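Local coordinates for probable ABC transporter extracellular-binding protein yckB (Bacillus subtilis, PDB 2IEE) that probably serves as the extracellular solute-binding component of a binding-protein-dependent ABC transport system, at residues E226-K229 with E230-K233. Numbering follows the deposited sequence.
Sequences EALK and EMSK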
loop_
_atom_site.group_PDB
_atom_site.type_symbol
_atom_site.label_atom_id
_atom_site.label_comp_id
_atom_site.label_asym_id
_atom_site.label_seq_id
_atom_site.Cartn_x
_atom_site.Cartn_y
_atom_site.Cartn_z
ATOM N N GLU A 226 -7.117 15.143 13.286
ATOM C CA GLU A 226 -7.677 16.469 13.061
ATOM C C GLU A 226 -7.161 17.032 11.738
ATOM O O GLU A 226 -7.930 17.560 10.935
ATOM C CB GLU A 226 -7.316 17.399 14.230
ATOM C CG GLU A 226 -8.300 17.330 15.400
ATOM C CD GLU A 226 -7.853 18.120 16.629
ATOM O OE1 GLU A 226 -7.430 19.287 16.479
ATOM O OE2 GLU A 226 -7.938 17.571 17.749
ATOM N N ALA A 227 -5.860 16.901 11.505
ATOM C CA ALA A 227 -5.256 17.394 10.270
ATOM C C ALA A 227 -5.681 16.541 9.069
ATOM O O ALA A 227 -5.931 17.067 7.988
ATOM C CB ALA A 227 -3.740 17.409 10.401
ATOM N N LEU A 228 -5.766 15.228 9.263
ATOM C CA LEU A 228 -6.175 14.323 8.194
ATOM C C LEU A 228 -7.619 14.589 7.772
ATOM O O LEU A 228 -7.948 14.517 6.587
ATOM C CB LEU A 228 -6.020 12.862 8.639
ATOM C CG LEU A 228 -4.599 12.291 8.641
ATOM C CD1 LEU A 228 -4.572 10.902 9.274
ATOM C CD2 LEU A 228 -4.087 12.234 7.212
ATOM N N LYS A 229 -8.475 14.893 8.743
ATOM C CA LYS A 229 -9.878 15.182 8.470
ATOM C C LYS A 229 -9.980 16.469 7.658
ATOM O O LYS A 229 -10.777 16.571 6.728
ATOM C CB LYS A 229 -10.653 15.332 9.787
ATOM C CG LYS A 229 -12.114 15.726 9.615
ATOM C CD LYS A 229 -12.860 15.709 10.945
ATOM C CE LYS A 229 -14.342 16.036 10.756
ATOM N NZ LYS A 229 -15.115 15.918 12.029
ATOM N N GLU A 230 -9.162 17.448 8.025
ATOM C CA GLU A 230 -9.126 18.731 7.343
ATOM C C GLU A 230 -8.696 18.517 5.890
ATOM O O GLU A 230 -9.212 19.163 4.974
ATOM C CB GLU A 230 -8.139 19.657 8.058
ATOM C CG GLU A 230 -8.007 21.048 7.476
ATOM C CD GLU A 230 -6.980 21.882 8.230
ATOM O OE1 GLU A 230 -7.211 22.179 9.425
ATOM O OE2 GLU A 230 -5.938 22.234 7.633
HETATM N N MSE A 231 -7.751 17.602 5.695
HETATM C CA MSE A 231 -7.235 17.284 4.367
HETATM C C MSE A 231 -8.276 16.493 3.584
HETATM O O MSE A 231 -8.431 16.658 2.370
HETATM C CB MSE A 231 -5.940 16.479 4.492
HETATM C CG MSE A 231 -4.734 17.312 4.912
HETATM SE SE MSE A 231 -3.206 16.214 5.377
HETATM C CE MSE A 231 -2.670 15.690 3.594
ATOM N N SER A 232 -8.999 15.639 4.296
ATOM C CA SER A 232 -10.037 14.824 3.695
ATOM C C SER A 232 -11.166 15.696 3.161
ATOM O O SER A 232 -11.717 15.430 2.090
ATOM C CB SER A 232 -10.597 13.849 4.728
ATOM O OG SER A 232 -11.643 13.082 4.164
ATOM N N LYS A 233 -11.497 16.744 3.910
ATOM C CA LYS A 233 -12.576 17.649 3.531
ATOM C C LYS A 233 -12.209 18.662 2.447
ATOM O O LYS A 233 -13.065 19.031 1.644
ATOM C CB LYS A 233 -13.105 18.378 4.773
ATOM C CG LYS A 233 -13.587 17.430 5.867
ATOM C CD LYS A 233 -13.880 18.139 7.187
ATOM C CE LYS A 233 -15.204 18.883 7.156
ATOM N NZ LYS A 233 -15.578 19.409 8.506
#
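The flat groups that meet between E226-K229 and E230-K233 are peptide units, joined i to i+4 within helix 218-234. The carbonyl oxygens of E226, A227 and K229 accept the N-H groups of E230, M231 and K233, and S232 N bonds to L228 O at 2.8 Å. K233 CG also lies against K229 O, 3.1 Å away, because chi1 of -57° sets it beside its own backbone N and so over the preceding turn. K229 and K233 run side by side in the same direction; K229 is fully extended, whereas K233 bends at chi3 (77°), and K229 CG meets K233 CD at 3.9 Å. On the buried side, CG of selenomethionine M231 rests 3.3 Å from A227 O, and M231 SE lies 4.5 Å from L228 CD2. L228 packs on V53, A227 on R60, and M231 on E56 and R60 of helix 49-60. The carboxylates take partners outside the two segments: E226 OE2 forms a salt bridge with K222 NZ and E230 OE2 with R60 NH1. The helix is thus amphipathic: A227, L228 and M231 join it to helix 49-60, M231 also to helix 236-244, while K229 NZ and K233 NZ, 5.0 Å apart, belong to exposed lysines whose like charges solvent would probably screen.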